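Local coordinates for protein adenylyltransferase and sulfurtransferase uba4 (Chaetomium thermophilum, PDB 6YUB) that probably adenylates the C-terminal glycine of a ubiquitin-like sulfur carrier and transfers sulfur to it, for tRNA thiolation and molybdenum cofactor synthesis, at residues 33-38 with 124-129; 67-72 with 87-92; 111-116 with 135-140; 182-187 with 280-285; 248-253 with 267-272. All blocks are in the same frame, centred on the assembly; numbering follows the deposited sequence.

How the contacts relate
All five contacts belong to the ThiF-family adenylyltransferase part of the protein. Contact 1 is the core one, a parallel strand pair in the middle of the Rossmann-type sheet, held by backbone bonds and apolar packing. Contact 5 reaches the same sheet at its far antiparallel edge, partly buried, where another protein chain of the assembly comes in. Contacts 2 and 3 each join a loop to the start of a helix near the predicted ATP pocket: the first is a backbone bridge, the second a small apolar patch at the surface. Contact 4 differs in chemistry, since zinc joins a helix start to a loop; it touches contact 3 through Tyr185 and contact 5 through Pro183 on Pro249.

Contact 1. Residues 33-38 with 124-129; sequences MNAKVL and PWDVIL
Val37 and Val127, then Leu38 and Ile128, pair in parallel register in strands 36-38 and 127-129, their axes 5.0 Å apart at closest approach and 24° from exactly parallel. Leu38 sits between two bonds: its N gives to Val127 O at 3.0 Å, and its O takes Leu129 N. At the start of the ladder Lys36 O accepts Asp126 N at 2.9 Å and, weakly, Val127 N. Asp126 also reaches back with its side chain: OD2 receives Lys36 N at 3.0 Å, the donor standing above the carboxylate plane. A water giving hydrogen bonds to both Asp126 OD2 and Asn34 O closes this end.

The main side-chain contact is Leu38 laid across the Trp125 indole. Its CB lies over the five-membered ring, 3.9 Å from the centroid, and CD1 carries the packing on past NE1. Leu38 chi1 of -179° puts CG opposite the backbone N, which takes both methyls along the ring. Pro124 CB lies over the opposite face, and the carbonyl carbon of Lys36 meets the edge in plane. Replacing Trp125 with an alanine would probably leave Leu38 without the surface it lies on and Tyr109 OH without its indole N-H partner.

On the side of Val37, CG1 touches Leu129 CD1 at 3.8 Å, and Leu226 of helix 208-228 packs there. The side of Leu38 and Ile128 is covered by helix 118-122, while strands 60-64 and 152-158 continue the sheet beyond this pair.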
# COMPACT_ATOMS: atom_id res chain seq x y z
N MET B 33 24.40 1.49 -10.00
CA MET B 33 25.66 1.83 -9.35
C MET B 33 26.29 3.10 -9.92
O MET B 33 27.07 3.75 -9.22
CB MET B 33 26.64 0.67 -9.48
CG MET B 33 26.17 -0.61 -8.80
SD MET B 33 27.13 -2.06 -9.30
CE MET B 33 28.79 -1.53 -8.92
N ASN B 34 25.97 3.46 -11.16
CA ASN B 34 26.45 4.70 -11.75
C ASN B 34 25.48 5.86 -11.55
O ASN B 34 25.74 6.95 -12.05
CB ASN B 34 26.71 4.50 -13.24
CG ASN B 34 27.94 3.64 -13.50
OD1 ASN B 34 28.96 3.78 -12.82
ND2 ASN B 34 27.85 2.75 -14.48
N ALA B 35 24.39 5.64 -10.82
CA ALA B 35 23.35 6.65 -10.66
C ALA B 35 23.58 7.48 -9.40
O ALA B 35 24.27 7.06 -8.47
CB ALA B 35 21.97 5.99 -10.61
N LYS B 36 22.97 8.66 -9.39
CA LYS B 36 23.01 9.57 -8.24
C LYS B 36 21.57 9.97 -7.93
O LYS B 36 20.94 10.66 -8.73
CB LYS B 36 23.87 10.80 -8.52
CG LYS B 36 25.25 10.50 -9.06
CD LYS B 36 26.06 11.79 -9.18
CE LYS B 36 26.88 11.81 -10.46
NZ LYS B 36 27.66 13.08 -10.60
N VAL B 37 21.07 9.55 -6.77
CA VAL B 37 19.68 9.79 -6.39
C VAL B 37 19.67 10.66 -5.14
O VAL B 37 20.36 10.36 -4.16
CB VAL B 37 18.92 8.47 -6.15
CG1 VAL B 37 17.50 8.75 -5.69
CG2 VAL B 37 18.92 7.63 -7.42
N LEU B 38 18.87 11.73 -5.17
CA LEU B 38 18.73 12.65 -4.06
C LEU B 38 17.43 12.37 -3.32
O LEU B 38 16.37 12.24 -3.95
CB LEU B 38 18.75 14.10 -4.55
CG LEU B 38 18.64 15.19 -3.49
CD1 LEU B 38 19.86 15.18 -2.58
CD2 LEU B 38 18.46 16.57 -4.13
N PRO B 124 23.38 18.51 -8.86
CA PRO B 124 24.29 17.40 -9.16
C PRO B 124 23.64 16.03 -9.32
O PRO B 124 24.36 15.06 -9.60
CB PRO B 124 25.24 17.39 -7.94
CG PRO B 124 25.05 18.71 -7.26
CD PRO B 124 23.62 19.08 -7.52
N TRP B 125 22.33 15.90 -9.18
CA TRP B 125 21.70 14.59 -9.04
C TRP B 125 20.87 14.22 -10.26
O TRP B 125 20.35 15.08 -10.97
CB TRP B 125 20.84 14.56 -7.77
CG TRP B 125 21.64 14.93 -6.55
CD1 TRP B 125 21.77 16.17 -6.00
CD2 TRP B 125 22.44 14.05 -5.76
NE1 TRP B 125 22.61 16.12 -4.91
CE2 TRP B 125 23.03 14.83 -4.74
CE3 TRP B 125 22.72 12.68 -5.80
CZ2 TRP B 125 23.87 14.28 -3.77
CZ3 TRP B 125 23.56 12.14 -4.85
CH2 TRP B 125 24.13 12.94 -3.84
N ASP B 126 20.75 12.92 -10.49
CA ASP B 126 20.08 12.40 -11.67
C ASP B 126 18.57 12.28 -11.48
O ASP B 126 17.80 12.67 -12.36
CB ASP B 126 20.65 11.02 -12.04
CG ASP B 126 22.14 11.07 -12.31
OD1 ASP B 126 22.62 12.09 -12.85
OD2 ASP B 126 22.84 10.08 -11.98
N VAL B 127 18.14 11.74 -10.34
CA VAL B 127 16.73 11.56 -10.03
C VAL B 127 16.46 12.18 -8.67
O VAL B 127 17.24 11.99 -7.73
CB VAL B 127 16.32 10.08 -10.04
CG1 VAL B 127 14.87 9.93 -9.60
CG2 VAL B 127 16.53 9.48 -11.42
N ILE B 128 15.36 12.92 -8.57
CA ILE B 128 15.01 13.64 -7.35
C ILE B 128 13.80 12.96 -6.73
O ILE B 128 12.81 12.70 -7.42
CB ILE B 128 14.72 15.13 -7.62
CG1 ILE B 128 15.81 15.75 -8.49
CG2 ILE B 128 14.57 15.87 -6.32
CD1 ILE B 128 17.20 15.61 -7.94
N LEU B 129 13.87 12.69 -5.43
CA LEU B 129 12.73 12.19 -4.67
C LEU B 129 12.37 13.23 -3.62
O LEU B 129 13.20 13.61 -2.79
CB LEU B 129 13.05 10.85 -4.01
CG LEU B 129 12.90 9.59 -4.88
CD1 LEU B 129 13.83 9.66 -6.08
CD2 LEU B 129 13.18 8.33 -4.06
O HOH W 1 25.48 9.88 -12.94

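Contact 2. Residues 67-72 with 87-92; sequences DSVETS and MLKVDS
Val69 N gives a 2.8 Å hydrogen bond to Met87 O, and two residues back Asp67 O receives Lys89 N at 3.0 Å, nearly straight at the hydrogen. The two bonds flank Ser68 and Leu88, whose backbones form a single bridge. Packing is tight around Val69. Its CG2 comes within 3.4 Å of Met87 O and 3.7 Å of Ser92 CB; chi1 of 173° sets CG1 opposite the backbone N and leaves CG2 to turn toward the helix. Ser92 OG is hydrogen-bonded to Arg84 and His80 of the preceding loop, and Ser92 N bonds Leu88 O, closing the first helical turn behind Leu88 at the N-cap.

The Asp67 end is looser and wetter. Besides Lys89 N, Asp67 O accepts a hydrogen bond from a water that in turn accepts one from Val90 N, tying the helix start to the loop. Between the two side chains the meeting is of aliphatic carbons: Lys89 CE lies 3.7 Å from Asp67 CB. The two charged ends stay apart, with Asp67 OD2 4.8 Å from Lys89 NZ. Lys89 bends at chi3 (-88°), and its ammonium forms a salt bridge with Asp65 instead.

Farther along, Thr71 and Ser72 pack on another protein chain of the assembly. Asp65, Ser72 and Lys89 are all predicted to bind ATP, so the bridge holds the loop and helix 89-100 together at what is probably the nucleotide pocket of a Rossmann-type ThiF domain.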
# COMPACT_ATOMS: atom_id res chain seq x y z
N ASP B 67 16.57 18.55 10.55
CA ASP B 67 15.89 18.27 11.80
C ASP B 67 16.56 17.10 12.53
O ASP B 67 17.45 16.43 12.00
CB ASP B 67 14.41 17.98 11.55
CG ASP B 67 13.64 19.21 11.13
OD1 ASP B 67 13.94 20.31 11.64
OD2 ASP B 67 12.72 19.08 10.30
N SER B 68 16.10 16.85 13.75
CA SER B 68 16.66 15.84 14.63
C SER B 68 15.68 14.70 14.86
O SER B 68 14.48 14.83 14.66
CB SER B 68 17.06 16.46 15.98
OG SER B 68 18.29 17.16 15.88
N VAL B 69 16.23 13.57 15.31
CA VAL B 69 15.41 12.40 15.62
C VAL B 69 14.65 12.64 16.92
O VAL B 69 15.21 13.13 17.91
CB VAL B 69 16.30 11.14 15.72
CG1 VAL B 69 15.49 9.94 16.21
CG2 VAL B 69 16.95 10.85 14.37
N GLU B 70 13.37 12.27 16.92
CA GLU B 70 12.51 12.42 18.09
C GLU B 70 11.83 11.10 18.39
O GLU B 70 11.56 10.30 17.49
CB GLU B 70 11.45 13.51 17.88
CG GLU B 70 12.02 14.92 17.77
CD GLU B 70 10.95 15.96 17.50
OE1 GLU B 70 10.17 15.80 16.54
OE2 GLU B 70 10.89 16.95 18.26
N THR B 71 11.53 10.88 19.67
CA THR B 71 10.94 9.62 20.10
C THR B 71 9.55 9.42 19.50
O THR B 71 9.18 8.30 19.14
CB THR B 71 10.86 9.57 21.63
OG1 THR B 71 12.17 9.80 22.18
CG2 THR B 71 10.34 8.22 22.10
N SER B 72 8.78 10.50 19.39
CA SER B 72 7.39 10.42 18.95
C SER B 72 7.25 10.15 17.46
O SER B 72 6.12 9.98 16.99
CB SER B 72 6.66 11.71 19.31
OG SER B 72 7.31 12.84 18.76
N MET B 87 20.03 13.14 17.61
CA MET B 87 20.96 13.21 16.49
C MET B 87 20.23 13.69 15.24
O MET B 87 19.01 13.51 15.10
CB MET B 87 21.60 11.85 16.25
CG MET B 87 22.60 11.80 15.11
SD MET B 87 23.06 10.11 14.66
CE MET B 87 23.79 9.53 16.19
N LEU B 88 20.98 14.32 14.34
CA LEU B 88 20.44 14.70 13.04
C LEU B 88 19.84 13.48 12.34
O LEU B 88 20.43 12.39 12.34
CB LEU B 88 21.54 15.31 12.18
CG LEU B 88 22.09 16.67 12.61
CD1 LEU B 88 23.21 17.12 11.68
CD2 LEU B 88 20.98 17.71 12.64
N LYS B 89 18.66 13.67 11.76
CA LYS B 89 18.01 12.58 11.03
C LYS B 89 18.91 12.05 9.93
O LYS B 89 19.04 10.83 9.76
CB LYS B 89 16.68 13.06 10.45
CG LYS B 89 15.61 13.33 11.50
CD LYS B 89 14.21 13.21 10.91
CE LYS B 89 13.73 14.53 10.32
NZ LYS B 89 12.59 14.33 9.38
N VAL B 90 19.56 12.94 9.18
CA VAL B 90 20.40 12.52 8.06
C VAL B 90 21.51 11.59 8.55
O VAL B 90 21.83 10.59 7.89
CB VAL B 90 20.96 13.75 7.33
CG1 VAL B 90 21.82 14.60 8.25
CG2 VAL B 90 21.75 13.32 6.11
N ASP B 91 22.12 11.91 9.70
CA ASP B 91 23.20 11.08 10.21
C ASP B 91 22.67 9.77 10.78
O ASP B 91 23.29 8.71 10.60
CB ASP B 91 23.99 11.84 11.28
CG ASP B 91 24.85 12.95 10.70
OD1 ASP B 91 25.49 12.71 9.66
OD2 ASP B 91 24.89 14.05 11.29
N SER B 92 21.53 9.81 11.47
CA SER B 92 20.95 8.59 12.02
C SER B 92 20.50 7.65 10.90
O SER B 92 20.63 6.43 11.02
CB SER B 92 19.77 8.93 12.93
OG SER B 92 19.09 7.77 13.35
O HOH W 2 19.01 16.01 9.75

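Contact 3. Residues 111-116 with 135-140; sequences FDLTPQ and PATRYL
Leu140 N bonds Ala136 O at 3.2 Å within the helix, and the Leu140 side chain leaves that turn to meet the loop 111-116. With chi1 at 171°, CG stands opposite the backbone N and the isobutyl end reaches outward. CD2 does most of the touching: it presses on the backbone where Thr114 joins Pro115, 3.5 Å from Pro115 N. Leu140 CD2 also lies 3.9 Å from Pro115 CD, the two side chains crossing at about a right angle. CD1 comes near Pro115 CA.

Leu113 approaches obliquely from two residues before the proline. Its CD2 is placed between two helix side chains, 3.8 Å from Leu140 CD2 and 3.9 Å from Thr137 CG2, the methyl of a residue one turn before Leu140. Helix 135-148 follows strand 127-130 of the Rossmann-type sheet, and Asp133 and Asn134, just ahead of it, are predicted to bind ATP. Asn134 OD1 receives weak bonds from Ala136 N and Thr137 N at the helix start. Ile293 of helix 290-294 packs on both Pro115 and Leu140, and Ile121 of helix 118-122 lies against Leu113.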
# COMPACT_ATOMS: atom_id res chain seq x y z
N PHE B 111 21.10 20.39 6.66
CA PHE B 111 20.39 21.66 6.78
C PHE B 111 19.15 21.63 5.89
O PHE B 111 19.05 20.83 4.96
CB PHE B 111 21.29 22.85 6.41
CG PHE B 111 22.09 22.64 5.15
CD1 PHE B 111 21.56 22.96 3.91
CD2 PHE B 111 23.37 22.12 5.21
CE1 PHE B 111 22.29 22.77 2.76
CE2 PHE B 111 24.11 21.92 4.06
CZ PHE B 111 23.57 22.25 2.83
N ASP B 112 18.22 22.54 6.19
CA ASP B 112 16.96 22.60 5.46
C ASP B 112 17.18 23.02 4.02
O ASP B 112 18.01 23.88 3.72
CB ASP B 112 16.01 23.59 6.14
CG ASP B 112 15.63 23.18 7.54
OD1 ASP B 112 15.92 22.03 7.93
OD2 ASP B 112 15.04 24.02 8.26
N LEU B 113 16.42 22.40 3.12
CA LEU B 113 16.31 22.90 1.75
C LEU B 113 15.43 24.14 1.74
O LEU B 113 14.39 24.19 2.40
CB LEU B 113 15.73 21.82 0.84
CG LEU B 113 15.65 22.16 -0.65
CD1 LEU B 113 16.28 21.06 -1.49
CD2 LEU B 113 14.21 22.40 -1.07
N THR B 114 15.86 25.15 1.00
CA THR B 114 15.13 26.42 0.95
C THR B 114 15.16 26.99 -0.46
O THR B 114 15.93 26.52 -1.30
CB THR B 114 15.74 27.44 1.92
OG1 THR B 114 17.01 27.87 1.42
CG2 THR B 114 15.93 26.83 3.31
N PRO B 115 14.34 28.01 -0.75
CA PRO B 115 14.43 28.64 -2.08
C PRO B 115 15.80 29.21 -2.38
O PRO B 115 16.15 29.34 -3.56
CB PRO B 115 13.36 29.75 -2.01
CG PRO B 115 12.39 29.28 -0.96
CD PRO B 115 13.23 28.55 0.06
N GLN B 116 16.60 29.53 -1.36
CA GLN B 116 17.93 30.10 -1.57
C GLN B 116 19.00 29.06 -1.88
O GLN B 116 20.06 29.41 -2.40
CB GLN B 116 18.36 30.91 -0.34
CG GLN B 116 17.69 32.26 -0.20
CD GLN B 116 16.21 32.16 0.13
OE1 GLN B 116 15.82 31.39 1.01
NE2 GLN B 116 15.39 32.93 -0.58
N PRO B 135 3.69 20.76 1.72
CA PRO B 135 3.11 21.23 0.44
C PRO B 135 3.88 22.37 -0.21
O PRO B 135 4.08 22.36 -1.43
CB PRO B 135 1.68 21.64 0.83
CG PRO B 135 1.64 21.68 2.32
CD PRO B 135 2.70 20.73 2.81
N ALA B 136 4.31 23.37 0.57
CA ALA B 136 5.05 24.49 -0.01
C ALA B 136 6.34 24.01 -0.65
O ALA B 136 6.67 24.40 -1.78
CB ALA B 136 5.33 25.54 1.07
N THR B 137 7.11 23.18 0.07
CA THR B 137 8.37 22.69 -0.48
C THR B 137 8.13 21.86 -1.74
O THR B 137 8.96 21.88 -2.66
CB THR B 137 9.10 21.85 0.57
OG1 THR B 137 8.97 22.47 1.86
CG2 THR B 137 10.57 21.74 0.23
N ARG B 138 7.01 21.14 -1.81
CA ARG B 138 6.70 20.36 -3.01
C ARG B 138 6.70 21.25 -4.25
O ARG B 138 7.26 20.88 -5.29
CB ARG B 138 5.35 19.66 -2.85
CG ARG B 138 5.46 18.30 -2.19
CD ARG B 138 4.32 17.37 -2.60
NE ARG B 138 3.05 17.71 -1.94
CZ ARG B 138 2.81 17.51 -0.65
NH1 ARG B 138 3.74 16.99 0.13
NH2 ARG B 138 1.63 17.84 -0.14
N TYR B 139 6.06 22.42 -4.16
CA TYR B 139 6.03 23.32 -5.31
C TYR B 139 7.43 23.85 -5.63
O TYR B 139 7.79 23.99 -6.80
CB TYR B 139 5.06 24.48 -5.04
CG TYR B 139 3.61 24.09 -5.19
CD1 TYR B 139 2.99 24.09 -6.43
CD2 TYR B 139 2.85 23.72 -4.08
CE1 TYR B 139 1.66 23.74 -6.57
CE2 TYR B 139 1.52 23.37 -4.21
CZ TYR B 139 0.93 23.38 -5.46
OH TYR B 139 -0.39 23.03 -5.60
N LEU B 140 8.23 24.12 -4.60
CA LEU B 140 9.59 24.58 -4.83
C LEU B 140 10.41 23.53 -5.56
O LEU B 140 11.12 23.83 -6.53
CB LEU B 140 10.25 24.94 -3.50
CG LEU B 140 11.75 25.23 -3.56
CD1 LEU B 140 12.03 26.38 -4.53
CD2 LEU B 140 12.30 25.55 -2.17

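Contact 4. Residues 182-187 with 280-285; sequences APCYRC and FACGEN. With ZN (zinc ion), chain E.
A four-cysteine zinc site of two CxxC pairs joins the start of helix 185-188 to the loop 280-285 through Cys184, Cys187 and Cys282, with Cys279 as the fourth ligand. The metal lies 2.3 Å from Cys184 SG and 2.2 Å from Cys282 SG. Cys184 and Cys187 form a capping box: Cys187 N gives to Cys184 SG at 3.6 Å and Cys184 N to Cys187 SG at 3.5 Å, Cys184 being the N-cap. The three cysteines were modelled in two conformers; these distances and bonds belong to the metal-bound one and are less certain for it.

Arg186 runs extended from CG to NE along Phe280, both side chains pointing the same way. Phe280 CD2 stands 3.5 Å above one face of the Arg186 guanidinium, toward its rim, with the two planes 54° apart, so this is no flat stack. Ala281 CB also touches this side chain, 3.7 Å from Arg186 CD. The guanidinium makes a salt bridge through NH2 to Asp143 of helix 135-148.

Four sulfur ligands leave none of zinc's usual tetrahedral places for a substrate, consistent with a structural metal. The sulfurs are probably thiolates, their charge eased by zinc and the backbone N-H groups.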
# COMPACT_ATOMS: atom_id res chain seq x y z
N ALA B 182 5.82 15.55 -20.24
CA ALA B 182 5.30 15.17 -18.94
C ALA B 182 4.93 16.41 -18.13
O ALA B 182 5.51 17.49 -18.32
CB ALA B 182 6.33 14.34 -18.18
N PRO B 183 3.98 16.29 -17.22
CA PRO B 183 3.58 17.45 -16.41
C PRO B 183 4.54 17.72 -15.28
O PRO B 183 5.37 16.88 -14.90
CB PRO B 183 2.20 17.03 -15.87
CG PRO B 183 2.31 15.55 -15.73
CD PRO B 183 3.20 15.08 -16.87
N CYS B 184 4.43 18.94 -14.74
CA CYS B 184 5.06 19.28 -13.47
C CYS B 184 3.99 19.24 -12.37
O CYS B 184 2.81 18.98 -12.63
CB CYS B 184 5.74 20.64 -13.56
SG CYS B 184 4.71 22.00 -13.02
N TYR B 185 4.41 19.52 -11.13
CA TYR B 185 3.47 19.44 -10.02
C TYR B 185 2.37 20.50 -10.14
O TYR B 185 1.24 20.26 -9.70
CB TYR B 185 4.21 19.58 -8.69
CG TYR B 185 3.38 19.21 -7.48
CD1 TYR B 185 3.18 17.89 -7.11
CD2 TYR B 185 2.79 20.20 -6.70
CE1 TYR B 185 2.42 17.55 -6.00
CE2 TYR B 185 2.02 19.87 -5.59
CZ TYR B 185 1.84 18.55 -5.25
OH TYR B 185 1.08 18.22 -4.14
N ARG B 186 2.68 21.66 -10.71
CA ARG B 186 1.65 22.68 -10.91
C ARG B 186 0.66 22.26 -11.99
O ARG B 186 -0.54 22.52 -11.87
CB ARG B 186 2.29 24.02 -11.26
CG ARG B 186 2.97 24.72 -10.10
CD ARG B 186 3.66 25.99 -10.57
NE ARG B 186 4.55 26.55 -9.55
CZ ARG B 186 4.16 27.40 -8.61
NH1 ARG B 186 2.90 27.81 -8.54
NH2 ARG B 186 5.04 27.84 -7.73
N CYS B 187 1.15 21.60 -13.05
CA CYS B 187 0.26 21.10 -14.08
C CYS B 187 -0.85 20.24 -13.49
O CYS B 187 -1.97 20.22 -14.03
CB CYS B 187 1.04 20.27 -15.11
SG CYS B 187 2.17 21.19 -16.17
N PHE B 280 2.09 27.90 -14.97
CA PHE B 280 2.92 28.98 -14.44
C PHE B 280 4.40 28.65 -14.54
O PHE B 280 5.22 29.55 -14.79
CB PHE B 280 2.52 29.24 -12.98
CG PHE B 280 3.45 30.18 -12.25
CD1 PHE B 280 3.33 31.55 -12.39
CD2 PHE B 280 4.45 29.68 -11.42
CE1 PHE B 280 4.18 32.41 -11.72
CE2 PHE B 280 5.30 30.54 -10.75
CZ PHE B 280 5.17 31.90 -10.91
N ALA B 281 4.77 27.38 -14.36
CA ALA B 281 6.17 26.99 -14.24
C ALA B 281 6.75 26.43 -15.54
O ALA B 281 7.82 26.88 -15.97
CB ALA B 281 6.33 25.96 -13.12
N CYS B 282 6.09 25.45 -16.15
CA CYS B 282 6.62 24.78 -17.33
C CYS B 282 5.90 25.15 -18.61
O CYS B 282 6.28 24.67 -19.68
CB CYS B 282 6.57 23.25 -17.13
SG CYS B 282 4.92 22.55 -16.83
N GLY B 283 4.88 26.00 -18.55
CA GLY B 283 4.08 26.31 -19.71
C GLY B 283 4.73 27.33 -20.62
O GLY B 283 5.85 27.80 -20.41
N GLU B 284 3.99 27.68 -21.68
CA GLU B 284 4.44 28.68 -22.63
C GLU B 284 4.54 30.04 -21.95
O GLU B 284 3.74 30.39 -21.08
CB GLU B 284 3.47 28.75 -23.81
CG GLU B 284 4.02 29.44 -25.05
CD GLU B 284 3.10 29.28 -26.25
OE1 GLU B 284 1.88 29.49 -26.10
OE2 GLU B 284 3.60 28.94 -27.35
N ASN B 285 5.55 30.81 -22.35
CA ASN B 285 5.75 32.17 -21.84
C ASN B 285 5.96 32.20 -20.33
O ASN B 285 5.68 33.21 -19.67
CB ASN B 285 4.57 33.08 -22.22
CG ASN B 285 4.35 33.15 -23.71
OD1 ASN B 285 5.30 33.20 -24.49
ND2 ASN B 285 3.09 33.14 -24.13
ZN ZN E . 3.68 22.51 -15.01

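Contact 5. Residues 248-253 with 267-272; sequences QPTLLI and FRALKM
Phe267 takes Leu252 CD1 at the edge of its ring, 4.1 Å from CD1 of the phenylalanine, while its ring stacks with Tyr254 and with an aromatic side chain of another protein chain of the assembly. On the same side of the sheet, Thr250 CG2 presses on Ala269 CB at 3.4 Å, tighter than usual for two methyls.

Leu251 and Leu270 form an antiparallel hydrogen-bonded pair, with Leu251 N to Leu270 O at 2.6 Å and Leu270 N to Leu251 O at 3.0 Å. Ile253 and Arg268 repeat the pattern, and Met272 N adds a 2.7 Å bond to Pro249 O.

Leu251, Ile253 and Leu270 line the other side, where Ile253 CD1 and Leu270 CD1 touch at 3.7 Å. Met272 folds in beside them: bends at chi2 (-70°) and chi3 (107°) carry CE back to within 3.8 Å of Leu251 CB, and it also packs on Ile165. A serine in place of Met272 would probably open a gap beside Leu251 and cost Ile165 this neighbour.

Arg268 makes a salt bridge to an acidic side chain of that other chain. In the sheet, strand 250-255 lies between strand 161-167 and this chain's outermost strand, 267-271.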
# COMPACT_ATOMS: atom_id res chain seq x y z
N GLN B 248 1.81 11.03 -19.58
CA GLN B 248 0.56 11.17 -18.82
C GLN B 248 0.66 10.24 -17.63
O GLN B 248 0.23 9.08 -17.70
CB GLN B 248 -0.66 10.86 -19.68
CG GLN B 248 -0.98 11.94 -20.70
CD GLN B 248 -2.30 11.71 -21.40
OE1 GLN B 248 -3.37 11.76 -20.78
NE2 GLN B 248 -2.25 11.44 -22.70
N PRO B 249 1.24 10.68 -16.52
CA PRO B 249 1.50 9.78 -15.40
C PRO B 249 0.25 9.52 -14.57
O PRO B 249 -0.77 10.20 -14.70
CB PRO B 249 2.56 10.53 -14.58
CG PRO B 249 2.24 11.98 -14.82
CD PRO B 249 1.71 12.06 -16.25
N THR B 250 0.35 8.52 -13.71
CA THR B 250 -0.72 8.14 -12.81
C THR B 250 -0.51 8.79 -11.45
O THR B 250 0.62 8.82 -10.93
CB THR B 250 -0.79 6.62 -12.65
OG1 THR B 250 -1.11 6.02 -13.91
CG2 THR B 250 -1.83 6.22 -11.62
N LEU B 251 -1.58 9.31 -10.87
CA LEU B 251 -1.57 9.77 -9.48
C LEU B 251 -2.07 8.63 -8.61
O LEU B 251 -3.26 8.30 -8.62
CB LEU B 251 -2.44 11.01 -9.31
CG LEU B 251 -2.63 11.46 -7.86
CD1 LEU B 251 -1.29 11.80 -7.20
CD2 LEU B 251 -3.58 12.65 -7.78
N LEU B 252 -1.17 8.01 -7.85
CA LEU B 252 -1.52 6.92 -6.96
C LEU B 252 -2.01 7.49 -5.64
O LEU B 252 -1.33 8.33 -5.03
CB LEU B 252 -0.34 5.99 -6.74
CG LEU B 252 -0.64 4.71 -5.94
CD1 LEU B 252 -1.54 3.79 -6.74
CD2 LEU B 252 0.64 4.00 -5.54
N ILE B 253 -3.18 7.04 -5.19
CA ILE B 253 -3.76 7.47 -3.92
C ILE B 253 -4.11 6.23 -3.13
O ILE B 253 -4.95 5.43 -3.56
CB ILE B 253 -5.00 8.36 -4.12
CG1 ILE B 253 -4.64 9.59 -4.97
CG2 ILE B 253 -5.58 8.78 -2.78
CD1 ILE B 253 -5.79 10.54 -5.20
N PHE B 267 -6.74 1.66 -3.18
CA PHE B 267 -5.78 2.23 -4.12
C PHE B 267 -6.55 2.81 -5.31
O PHE B 267 -7.30 2.08 -5.97
CB PHE B 267 -4.79 1.17 -4.61
CG PHE B 267 -3.76 0.79 -3.59
CD1 PHE B 267 -2.58 1.50 -3.48
CD2 PHE B 267 -3.98 -0.29 -2.74
CE1 PHE B 267 -1.62 1.14 -2.54
CE2 PHE B 267 -3.03 -0.64 -1.80
CZ PHE B 267 -1.85 0.07 -1.70
N ARG B 268 -6.37 4.10 -5.57
CA ARG B 268 -6.94 4.75 -6.74
C ARG B 268 -5.80 5.22 -7.64
O ARG B 268 -4.87 5.89 -7.17
CB ARG B 268 -7.82 5.94 -6.35
CG ARG B 268 -9.11 5.57 -5.63
CD ARG B 268 -10.00 4.67 -6.47
NE ARG B 268 -10.28 5.21 -7.80
CZ ARG B 268 -11.18 6.15 -8.05
NH1 ARG B 268 -11.89 6.69 -7.06
NH2 ARG B 268 -11.37 6.58 -9.29
N ALA B 269 -5.87 4.86 -8.91
CA ALA B 269 -4.89 5.28 -9.92
C ALA B 269 -5.59 6.26 -10.86
O ALA B 269 -6.37 5.85 -11.73
CB ALA B 269 -4.35 4.07 -10.68
N LEU B 270 -5.33 7.55 -10.67
CA LEU B 270 -5.93 8.60 -11.47
C LEU B 270 -4.94 9.02 -12.55
O LEU B 270 -3.82 9.43 -12.24
CB LEU B 270 -6.31 9.80 -10.60
CG LEU B 270 -7.21 9.47 -9.40
CD1 LEU B 270 -7.44 10.70 -8.55
CD2 LEU B 270 -8.54 8.88 -9.88
N LYS B 271 -5.34 8.90 -13.81
CA LYS B 271 -4.47 9.31 -14.90
C LYS B 271 -4.42 10.84 -14.98
O LYS B 271 -5.46 11.50 -14.97
CB LYS B 271 -4.93 8.73 -16.23
CG LYS B 271 -3.95 8.98 -17.37
CD LYS B 271 -4.33 8.22 -18.63
CE LYS B 271 -3.16 8.19 -19.62
NZ LYS B 271 -3.39 7.22 -20.73
N MET B 272 -3.22 11.38 -15.06
CA MET B 272 -3.01 12.82 -15.15
C MET B 272 -2.82 13.23 -16.60
O MET B 272 -2.44 12.43 -17.46
CB MET B 272 -1.80 13.25 -14.32
CG MET B 272 -1.95 13.06 -12.82
SD MET B 272 -3.13 14.21 -12.08
CE MET B 272 -4.50 13.11 -11.74